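Long-range contacts in solute-binding protein (Thermoactinomyces vulgaris, PDB 2ZYN), which probably binds cyclodextrins and related maltose-type sugars outside the cell membrane and delivers them to a carbohydrate transporter: residues L59-K64 and V78-D83; Y178-A183 and N213-W218; I260-A265 and N334-G339. All coordinates share one frame; numbering follows the deposited sequence.

Overall arrangement
From the N terminus, the first of the three contacts is contact 1, where helix 61-68 and strand 77-81 close a loop of 13 residues beside the bound glucose units. Contact 2 follows, joining helices 174-183 and 206-220 across 29 intervening residues. Contact 3 spans the longest loop of the three, 68 residues, and ties the edge strand 262-265 of a four-stranded sheet to helix 335-344. The three run strictly in series, so none nests within or crosses another. Contact 1 lies across the chain's centre from the other two, its centre about 27 Å from that of contact 2 and about 28 Å from that of contact 3. Each ties its own pair, and no two contacts touch.

Contact 1 of 3, residues L59-K64 and V78-D83; sequences LKQQEK and VTWPHD. With GLC (alpha-D-glucopyranose), chain B; GLC (alpha-D-glucopyranose), chain C; GLC (alpha-D-glucopyranose), chain D.
Q62 lies on the face of W80 where helix 61-68 packs on strand 77-81, a helix-on-sheet layer of the periplasmic binding protein fold. With CG anti to the backbone N (chi1 -178°) and an extended chain beyond, Q62 crosses over the indole face at about a right angle. Its CB stands over the six-membered ring, 3.8 Å from the centroid and 5° off the normal, a CH-pi contact. CG passes near CZ2, CD lies 3.9 Å from W80 CE2, and the amide plane tilts 26° from the ring. NE2 ends above W80 NE1; both are donors and form no hydrogen bond. OE1 accepts from K91, so a glutamine offers aliphatic CB and CG for the indole face and a polar end for the lysine. Q61 CB meets the edge of the same ring, 3.8 Å from CE3. Both segments also grip sugar: L59 rests CD2 3.6 Å from C3 of the chain B glucose, while L59 O accepts a hydrogen bond from O3 of the chain C unit. D83 takes two hydroxyls with one carboxylate, OD1 at 2.5 Å, very short, from O2 and OD2 at 2.7 Å from O3 of the chain B glucose.

Contact 2 of 3, residues Y178-A183 and N213-W218; sequences YFLFAA and NEVQKW
A pair of roughly antiparallel helices, 174-183 and 206-220, meets here through L180 on one side and E214, V215 and W218 on the other, in plain helix-helix packing of the solute-binding protein fold. The axes of the two short segments approach to 9.7 Å, with 138° between their directions, and the backbones come nearest at L180 and E214, whose CA atoms are 6.7 Å apart. L180 is the apolar wedge. Its CG lies 3.7 Å from E214 CB, with the two side chains crossing at about a right angle, while CD2 reaches 3.9 Å from V215 CG2 and 4.2 Å from W218 CD1. Its second methyl, CD1, faces back to its own helix, 3.2 Å above the plane of the F179 ring near the rim. V215 turns CG2 anti to its carbonyl carbon, and this one methyl also touches F181 CE1 at 3.9 Å; a branched valine thus serves leucine and phenylalanine together. The F181 ring is braced edge-to-face by F174. The polar groups at the seam have partners: Y147 OH is hydrogen-bonded to both W218 NE1 and E214 OE2, so the indole meets L180 with its polar nitrogen satisfied. E214 needs only its CB for the contact, and its bent chain leads the carboxylate off to K217, whose NZ meets OE1 at 3.1 Å in a salt bridge, from above the carboxylate plane.

Contact 3 of 3, residues I260-A265 and N334-G339; sequences INVGVA and NPVVNG
Strand 262-265 runs 6.3 Å from the axis of helix 335-339 at 34° between their directions, and the backbones draw closest at A265 and G339, with CA atoms 4.5 Å apart. A helix thus packs along the edge strand of a mixed sheet in the solute-binding protein fold. V264 sets its CB toward the helix, 3.3 Å from V336 O. With CG1 anti to the backbone N (chi1 -178°), the other methyl, V264 CG2, lies 3.6 Å from V336 CG1; the two valines cross at about a right angle. Compact branched side chains suit so narrow a spacing. V336 sends its second methyl, CG2, to within 3.8 Å of V262 O. G339 suits its place sterically, as a CB there would clash with V264 O. Replacing V264 by an alanine removes CG1 and CG2, which is likely to leave gaps beside V336 CG1 and against V336 O and G339 C. No hydrogen bond joins the two segments; what passes between them is van der Waals contact. I252 of helix 252-257 touches both V264 and V336, and strand 262-265, outermost of four, pairs with strand 132-136 through backbone hydrogen bonds of G263 with Y135 and A265 with L133.

Contact 1 of 3, residues L59-K64 and V78-D83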
loop_
_atom_site.group_PDB
_atom_site.type_symbol
_atom_site.label_atom_id
_atom_site.label_comp_id
_atom_site.label_asym_id
_atom_site.label_seq_id
_atom_site.Cartn_x
_atom_site.Cartn_y
_atom_site.Cartn_z
ATOM N N LEU A 59 0.018 9.067 2.515
ATOM C CA LEU A 59 1.466 9.218 2.403
ATOM C C LEU A 59 2.053 10.532 2.962
ATOM O O LEU A 59 3.277 10.729 2.921
ATOM C CB LEU A 59 1.910 8.917 0.952
ATOM C CG LEU A 59 1.569 7.512 0.387
ATOM C CD1 LEU A 59 1.941 7.394 -1.091
ATOM C CD2 LEU A 59 2.267 6.415 1.188
ATOM N N LYS A 60 1.182 11.417 3.471
ATOM C CA LYS A 60 1.628 12.665 4.083
ATOM C C LYS A 60 1.533 12.620 5.607
ATOM O O LYS A 60 2.127 13.461 6.291
ATOM C CB LYS A 60 0.847 13.858 3.525
ATOM C CG LYS A 60 1.144 14.176 2.059
ATOM C CD LYS A 60 0.441 15.453 1.594
ATOM C CE LYS A 60 1.157 16.712 2.082
ATOM N NZ LYS A 60 0.469 17.962 1.645
ATOM N N GLN A 61 0.803 11.633 6.135
ATOM C CA GLN A 61 0.527 11.554 7.573
ATOM C C GLN A 61 1.765 11.422 8.458
ATOM O O GLN A 61 1.846 12.081 9.495
ATOM C CB GLN A 61 -0.466 10.425 7.894
ATOM C CG GLN A 61 -1.910 10.765 7.532
ATOM C CD GLN A 61 -2.942 9.866 8.192
ATOM O OE1 GLN A 61 -4.034 9.664 7.659
ATOM N NE2 GLN A 61 -2.610 9.336 9.358
ATOM N N GLN A 62 2.713 10.574 8.061
ATOM C CA GLN A 62 3.920 10.351 8.867
ATOM C C GLN A 62 4.774 11.608 8.932
ATOM O O GLN A 62 5.285 11.963 10.000
ATOM C CB GLN A 62 4.729 9.157 8.342
ATOM C CG GLN A 62 5.988 8.836 9.163
ATOM C CD GLN A 62 6.467 7.399 9.005
ATOM O OE1 GLN A 62 7.517 7.024 9.532
ATOM N NE2 GLN A 62 5.704 6.594 8.285
ATOM N N GLU A 63 4.912 12.287 7.794
ATOM C CA GLU A 63 5.663 13.538 7.734
ATOM C C GLU A 63 4.983 14.644 8.539
ATOM O O GLU A 63 5.656 15.415 9.223
ATOM C CB GLU A 63 5.895 13.979 6.284
ATOM C CG GLU A 63 6.843 13.074 5.490
ATOM C CD GLU A 63 8.226 12.947 6.121
ATOM O OE1 GLU A 63 8.747 13.953 6.656
ATOM O OE2 GLU A 63 8.795 11.834 6.080
ATOM N N LYS A 64 3.652 14.696 8.476
ATOM C CA LYS A 64 2.875 15.703 9.207
ATOM C C LYS A 64 2.946 15.502 10.725
ATOM O O LYS A 64 3.059 16.474 11.481
ATOM C CB LYS A 64 1.417 15.717 8.734
ATOM C CG LYS A 64 0.586 16.876 9.273
ATOM C CD LYS A 64 -0.876 16.746 8.859
ATOM C CE LYS A 64 -1.713 17.907 9.371
ATOM N NZ LYS A 64 -1.372 19.187 8.692
ATOM N N VAL A 78 -3.478 7.738 13.935
ATOM C CA VAL A 78 -2.977 8.007 12.587
ATOM C C VAL A 78 -2.936 6.695 11.800
ATOM O O VAL A 78 -3.078 5.619 12.378
ATOM C CB VAL A 78 -1.562 8.648 12.623
ATOM C CG1 VAL A 78 -1.610 10.037 13.267
ATOM C CG2 VAL A 78 -0.564 7.741 13.366
ATOM N N THR A 79 -2.751 6.784 10.486
ATOM C CA THR A 79 -2.687 5.591 9.639
ATOM C C THR A 79 -1.740 5.747 8.448
ATOM O O THR A 79 -1.693 6.799 7.812
ATOM C CB THR A 79 -4.106 5.162 9.155
ATOM O OG1 THR A 79 -4.022 3.920 8.444
ATOM C CG2 THR A 79 -4.752 6.245 8.270
ATOM N N TRP A 80 -0.986 4.686 8.178
ATOM C CA TRP A 80 -0.167 4.559 6.967
ATOM C C TRP A 80 0.263 3.108 6.765
ATOM O O TRP A 80 0.248 2.326 7.724
ATOM C CB TRP A 80 1.046 5.507 6.972
ATOM C CG TRP A 80 1.945 5.425 8.168
ATOM C CD1 TRP A 80 2.872 4.459 8.438
ATOM C CD2 TRP A 80 2.028 6.373 9.236
ATOM N NE1 TRP A 80 3.519 4.743 9.618
ATOM C CE2 TRP A 80 3.020 5.912 10.128
ATOM C CE3 TRP A 80 1.355 7.567 9.528
ATOM C CZ2 TRP A 80 3.356 6.600 11.301
ATOM C CZ3 TRP A 80 1.688 8.254 10.695
ATOM C CH2 TRP A 80 2.686 7.768 11.564
ATOM N N PRO A 81 0.629 2.734 5.520
ATOM C CA PRO A 81 1.098 1.363 5.285
ATOM C C PRO A 81 2.319 1.006 6.141
ATOM O O PRO A 81 3.147 1.864 6.433
ATOM C CB PRO A 81 1.457 1.356 3.797
ATOM C CG PRO A 81 0.681 2.482 3.206
ATOM C CD PRO A 81 0.620 3.527 4.275
ATOM N N HIS A 82 2.412 -0.264 6.521
ATOM C CA HIS A 82 3.347 -0.726 7.543
ATOM C C HIS A 82 4.834 -0.618 7.193
ATOM O O HIS A 82 5.674 -0.779 8.077
ATOM C CB HIS A 82 3.046 -2.185 7.868
ATOM C CG HIS A 82 3.433 -3.119 6.770
ATOM N ND1 HIS A 82 4.627 -3.810 6.764
ATOM C CD2 HIS A 82 2.808 -3.442 5.614
ATOM C CE1 HIS A 82 4.708 -4.535 5.664
ATOM N NE2 HIS A 82 3.615 -4.331 4.950
ATOM N N ASP A 83 5.169 -0.383 5.923
ATOM C CA ASP A 83 6.579 -0.370 5.506
ATOM C C ASP A 83 7.419 0.631 6.294
ATOM O O ASP A 83 8.594 0.388 6.563
ATOM C CB ASP A 83 6.738 -0.123 4.000
ATOM C CG ASP A 83 6.024 1.124 3.529
ATOM O OD1 ASP A 83 4.777 1.132 3.544
ATOM O OD2 ASP A 83 6.700 2.088 3.104
HETATM C C1 GLC B . 4.018 2.322 -0.917
HETATM C C2 GLC B . 4.533 2.467 0.506
HETATM C C3 GLC B . 4.793 3.940 0.838
HETATM C C4 GLC B . 5.718 4.628 -0.224
HETATM C C5 GLC B . 5.210 4.357 -1.655
HETATM C C6 GLC B . 6.184 4.777 -2.734
HETATM O O2 GLC B . 3.648 1.890 1.451
HETATM O O3 GLC B . 5.280 4.163 2.129
HETATM O O4 GLC B . 5.656 6.011 0.005
HETATM O O5 GLC B . 4.923 2.944 -1.847
HETATM O O6 GLC B . 5.516 4.857 -3.974
HETATM C C1 GLC C . 6.883 6.559 0.550
HETATM C C2 GLC C . 6.502 7.637 1.534
HETATM C C3 GLC C . 5.790 8.788 0.830
HETATM C C4 GLC C . 6.577 9.358 -0.405
HETATM C C5 GLC C . 7.056 8.185 -1.311
HETATM C C6 GLC C . 8.081 8.554 -2.394
HETATM O O2 GLC C . 5.705 7.138 2.611
HETATM O O3 GLC C . 5.414 9.834 1.677
HETATM O O4 GLC C . 5.600 10.119 -1.117
HETATM O O5 GLC C . 7.650 7.104 -0.546
HETATM O O6 GLC C . 9.213 9.174 -1.740
HETATM C C1 GLC D . -1.159 2.134 -2.437
HETATM C C2 GLC D . -0.742 1.428 -1.127
HETATM C C3 GLC D . 0.616 1.981 -0.533
HETATM C C4 GLC D . 1.684 2.300 -1.604
HETATM C C5 GLC D . 1.094 3.154 -2.749
HETATM C C6 GLC D . 2.123 3.449 -3.850
HETATM O O2 GLC D . -1.772 1.533 -0.128
HETATM O O3 GLC D . 1.205 1.015 0.323
HETATM O O4 GLC D . 2.770 3.008 -1.009
HETATM O O5 GLC D . -0.049 2.505 -3.340
HETATM O O6 GLC D . 1.681 4.562 -4.586
#

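Contact 2 of 3, residues Y178-A183 and N213-W218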
loop_
_atom_site.group_PDB
_atom_site.type_symbol
_atom_site.label_atom_id
_atom_site.label_comp_id
_atom_site.label_asym_id
_atom_site.label_seq_id
_atom_site.Cartn_x
_atom_site.Cartn_y
_atom_site.Cartn_z
ATOM N N TYR A 178 7.651 -3.773 -8.358
ATOM C CA TYR A 178 8.383 -4.757 -7.549
ATOM C C TYR A 178 8.391 -6.170 -8.128
ATOM O O TYR A 178 9.421 -6.849 -8.088
ATOM C CB TYR A 178 7.882 -4.800 -6.096
ATOM C CG TYR A 178 8.608 -5.837 -5.256
ATOM C CD1 TYR A 178 9.958 -5.683 -4.941
ATOM C CD2 TYR A 178 7.954 -6.984 -4.801
ATOM C CE1 TYR A 178 10.640 -6.639 -4.180
ATOM C CE2 TYR A 178 8.627 -7.947 -4.039
ATOM C CZ TYR A 178 9.971 -7.763 -3.729
ATOM O OH TYR A 178 10.654 -8.698 -2.973
ATOM N N PHE A 179 7.251 -6.607 -8.664
ATOM C CA PHE A 179 7.123 -7.979 -9.161
ATOM C C PHE A 179 8.069 -8.283 -10.328
ATOM O O PHE A 179 8.492 -9.427 -10.501
ATOM C CB PHE A 179 5.662 -8.317 -9.499
ATOM C CG PHE A 179 5.214 -7.857 -10.859
ATOM C CD1 PHE A 179 5.170 -8.748 -11.927
ATOM C CD2 PHE A 179 4.813 -6.539 -11.069
ATOM C CE1 PHE A 179 4.747 -8.336 -13.187
ATOM C CE2 PHE A 179 4.384 -6.114 -12.324
ATOM C CZ PHE A 179 4.351 -7.016 -13.387
ATOM N N LEU A 180 8.393 -7.251 -11.109
ATOM C CA LEU A 180 9.379 -7.345 -12.188
ATOM C C LEU A 180 10.776 -7.627 -11.630
ATOM O O LEU A 180 11.513 -8.449 -12.175
ATOM C CB LEU A 180 9.395 -6.050 -13.006
ATOM C CG LEU A 180 8.655 -5.864 -14.337
ATOM C CD1 LEU A 180 7.451 -6.754 -14.507
ATOM C CD2 LEU A 180 8.275 -4.396 -14.514
ATOM N N PHE A 181 11.120 -6.936 -10.542
ATOM C CA PHE A 181 12.387 -7.123 -9.835
ATOM C C PHE A 181 12.442 -8.487 -9.144
ATOM O O PHE A 181 13.425 -9.216 -9.279
ATOM C CB PHE A 181 12.583 -6.012 -8.800
ATOM C CG PHE A 181 12.883 -4.661 -9.398
ATOM C CD1 PHE A 181 11.865 -3.877 -9.937
ATOM C CD2 PHE A 181 14.181 -4.163 -9.399
ATOM C CE1 PHE A 181 12.138 -2.619 -10.481
ATOM C CE2 PHE A 181 14.469 -2.905 -9.934
ATOM C CZ PHE A 181 13.441 -2.133 -10.482
ATOM N N ALA A 182 11.380 -8.829 -8.418
ATOM C CA ALA A 182 11.295 -10.116 -7.719
ATOM C C ALA A 182 11.402 -11.311 -8.671
ATOM O O ALA A 182 12.016 -12.326 -8.333
ATOM C CB ALA A 182 10.014 -10.195 -6.909
ATOM N N ALA A 183 10.813 -11.183 -9.858
ATOM C CA ALA A 183 10.867 -12.236 -10.878
ATOM C C ALA A 183 12.292 -12.570 -11.312
ATOM O O ALA A 183 12.579 -13.700 -11.704
ATOM C CB ALA A 183 10.049 -11.838 -12.086
ATOM N N ASN A 213 15.507 -3.205 -16.330
ATOM C CA ASN A 213 15.446 -3.436 -17.778
ATOM C C ASN A 213 14.013 -3.669 -18.256
ATOM O O ASN A 213 13.607 -3.150 -19.297
ATOM C CB ASN A 213 16.312 -4.636 -18.173
ATOM C CG ASN A 213 17.722 -4.244 -18.586
ATOM O OD1 ASN A 213 18.260 -3.226 -18.146
ATOM N ND2 ASN A 213 18.329 -5.066 -19.441
ATOM N N GLU A 214 13.254 -4.446 -17.485
ATOM C CA GLU A 214 11.846 -4.711 -17.801
ATOM C C GLU A 214 10.986 -3.453 -17.678
ATOM O O GLU A 214 10.092 -3.228 -18.497
ATOM C CB GLU A 214 11.286 -5.836 -16.923
ATOM C CG GLU A 214 11.814 -7.233 -17.243
ATOM C CD GLU A 214 11.386 -7.749 -18.613
ATOM O OE1 GLU A 214 12.164 -8.520 -19.216
ATOM O OE2 GLU A 214 10.285 -7.395 -19.088
ATOM N N VAL A 215 11.268 -2.640 -16.658
ATOM C CA VAL A 215 10.595 -1.352 -16.460
ATOM C C VAL A 215 10.797 -0.439 -17.672
ATOM O O VAL A 215 9.840 0.152 -18.180
ATOM C CB VAL A 215 11.091 -0.641 -15.172
ATOM C CG1 VAL A 215 10.527 0.772 -15.070
ATOM C CG2 VAL A 215 10.721 -1.453 -13.934
ATOM N N GLN A 216 12.044 -0.344 -18.131
ATOM C CA GLN A 216 12.396 0.431 -19.319
ATOM C C GLN A 216 11.566 0.010 -20.534
ATOM O O GLN A 216 11.072 0.861 -21.277
ATOM C CB GLN A 216 13.889 0.276 -19.621
ATOM C CG GLN A 216 14.406 1.165 -20.741
ATOM C CD GLN A 216 15.892 0.988 -20.992
ATOM O OE1 GLN A 216 16.654 1.951 -20.944
ATOM N NE2 GLN A 216 16.312 -0.247 -21.255
ATOM N N LYS A 217 11.414 -1.303 -20.715
ATOM C CA LYS A 217 10.671 -1.877 -21.843
ATOM C C LYS A 217 9.221 -1.395 -21.909
ATOM O O LYS A 217 8.668 -1.245 -22.996
ATOM C CB LYS A 217 10.708 -3.408 -21.795
ATOM C CG LYS A 217 12.075 -4.024 -22.070
ATOM C CD LYS A 217 12.035 -5.531 -21.875
ATOM C CE LYS A 217 13.429 -6.138 -21.873
ATOM N NZ LYS A 217 13.378 -7.626 -21.891
ATOM N N TRP A 218 8.610 -1.154 -20.751
ATOM C CA TRP A 218 7.235 -0.648 -20.699
ATOM C C TRP A 218 7.103 0.753 -21.303
ATOM O O TRP A 218 6.052 1.108 -21.839
ATOM C CB TRP A 218 6.691 -0.687 -19.268
ATOM C CG TRP A 218 6.207 -2.046 -18.874
ATOM C CD1 TRP A 218 6.918 -3.011 -18.228
ATOM C CD2 TRP A 218 4.907 -2.600 -19.119
ATOM N NE1 TRP A 218 6.142 -4.133 -18.049
ATOM C CE2 TRP A 218 4.902 -3.905 -18.583
ATOM C CE3 TRP A 218 3.745 -2.117 -19.734
ATOM C CZ2 TRP A 218 3.779 -4.738 -18.643
ATOM C CZ3 TRP A 218 2.627 -2.942 -19.793
ATOM C CH2 TRP A 218 2.655 -4.240 -19.251
#

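Contact 3 of 3, residues I260-A265 and N334-G339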
loop_
_atom_site.group_PDB
_atom_site.type_symbol
_atom_site.label_atom_id
_atom_site.label_comp_id
_atom_site.label_asym_id
_atom_site.label_seq_id
_atom_site.Cartn_x
_atom_site.Cartn_y
_atom_site.Cartn_z
ATOM N N ILE A 260 -17.489 0.913 -14.723
ATOM C CA ILE A 260 -16.637 -0.147 -15.254
ATOM C C ILE A 260 -17.032 -1.517 -14.690
ATOM O O ILE A 260 -17.033 -1.724 -13.472
ATOM C CB ILE A 260 -15.121 0.136 -15.014
ATOM C CG1 ILE A 260 -14.731 1.551 -15.480
ATOM C CG2 ILE A 260 -14.260 -0.924 -15.693
ATOM C CD1 ILE A 260 -14.890 1.818 -16.977
ATOM N N ASN A 261 -17.391 -2.431 -15.589
ATOM C CA ASN A 261 -17.593 -3.835 -15.246
ATOM C C ASN A 261 -16.226 -4.454 -14.991
ATOM O O ASN A 261 -15.554 -4.915 -15.914
ATOM C CB ASN A 261 -18.324 -4.572 -16.375
ATOM C CG ASN A 261 -18.707 -6.001 -16.005
ATOM O OD1 ASN A 261 -19.076 -6.792 -16.872
ATOM N ND2 ASN A 261 -18.628 -6.335 -14.717
ATOM N N VAL A 262 -15.821 -4.450 -13.726
ATOM C CA VAL A 262 -14.456 -4.803 -13.352
ATOM C C VAL A 262 -14.255 -6.294 -13.097
ATOM O O VAL A 262 -15.084 -6.952 -12.463
ATOM C CB VAL A 262 -13.963 -3.987 -12.118
ATOM C CG1 VAL A 262 -13.855 -2.513 -12.465
ATOM C CG2 VAL A 262 -14.875 -4.184 -10.912
ATOM N N GLY A 263 -13.148 -6.812 -13.618
ATOM C CA GLY A 263 -12.670 -8.147 -13.277
ATOM C C GLY A 263 -11.323 -8.023 -12.593
ATOM O O GLY A 263 -10.570 -7.086 -12.863
ATOM N N VAL A 264 -11.020 -8.954 -11.695
ATOM C CA VAL A 264 -9.731 -8.957 -11.006
ATOM C C VAL A 264 -9.104 -10.342 -11.080
ATOM O O VAL A 264 -9.745 -11.340 -10.749
ATOM C CB VAL A 264 -9.853 -8.497 -9.531
ATOM C CG1 VAL A 264 -8.477 -8.453 -8.855
ATOM C CG2 VAL A 264 -10.530 -7.133 -9.443
ATOM N N ALA A 265 -7.854 -10.394 -11.532
ATOM C CA ALA A 265 -7.107 -11.643 -11.617
ATOM C C ALA A 265 -5.697 -11.446 -11.065
ATOM O O ALA A 265 -5.175 -10.331 -11.096
ATOM C CB ALA A 265 -7.056 -12.127 -13.061
ATOM N N ASN A 334 -16.327 -13.496 -3.176
ATOM C CA ASN A 334 -16.539 -12.417 -4.138
ATOM C C ASN A 334 -15.403 -12.443 -5.167
ATOM O O ASN A 334 -14.255 -12.163 -4.822
ATOM C CB ASN A 334 -16.572 -11.074 -3.391
ATOM C CG ASN A 334 -16.997 -9.891 -4.268
ATOM O OD1 ASN A 334 -17.140 -8.774 -3.768
ATOM N ND2 ASN A 334 -17.202 -10.127 -5.560
ATOM N N PRO A 335 -15.719 -12.799 -6.434
ATOM C CA PRO A 335 -14.733 -12.945 -7.517
ATOM C C PRO A 335 -13.794 -11.751 -7.696
ATOM O O PRO A 335 -12.626 -11.937 -8.055
ATOM C CB PRO A 335 -15.605 -13.105 -8.764
ATOM C CG PRO A 335 -16.857 -13.707 -8.261
ATOM C CD PRO A 335 -17.083 -13.111 -6.903
ATOM N N VAL A 336 -14.306 -10.546 -7.460
ATOM C CA VAL A 336 -13.506 -9.327 -7.559
ATOM C C VAL A 336 -12.478 -9.290 -6.425
ATOM O O VAL A 336 -11.282 -9.098 -6.665
ATOM C CB VAL A 336 -14.401 -8.058 -7.541
ATOM C CG1 VAL A 336 -13.562 -6.789 -7.443
ATOM C CG2 VAL A 336 -15.298 -8.014 -8.777
ATOM N N VAL A 337 -12.950 -9.500 -5.198
ATOM C CA VAL A 337 -12.087 -9.546 -4.017
ATOM C C VAL A 337 -11.151 -10.760 -4.064
ATOM O O VAL A 337 -9.975 -10.656 -3.696
ATOM C CB VAL A 337 -12.922 -9.560 -2.710
ATOM C CG1 VAL A 337 -12.021 -9.460 -1.486
ATOM C CG2 VAL A 337 -13.924 -8.422 -2.712
ATOM N N ASN A 338 -11.676 -11.890 -4.540
ATOM C CA ASN A 338 -10.922 -13.142 -4.680
ATOM C C ASN A 338 -9.628 -13.003 -5.485
ATOM O O ASN A 338 -8.607 -13.589 -5.122
ATOM C CB ASN A 338 -11.806 -14.236 -5.295
ATOM C CG ASN A 338 -11.164 -15.611 -5.241
ATOM O OD1 ASN A 338 -10.756 -16.081 -4.175
ATOM N ND2 ASN A 338 -11.080 -16.269 -6.393
ATOM N N GLY A 339 -9.683 -12.232 -6.571
ATOM C CA GLY A 339 -8.509 -11.964 -7.404
ATOM C C GLY A 339 -7.369 -11.303 -6.646
ATOM O O GLY A 339 -6.207 -11.670 -6.825
#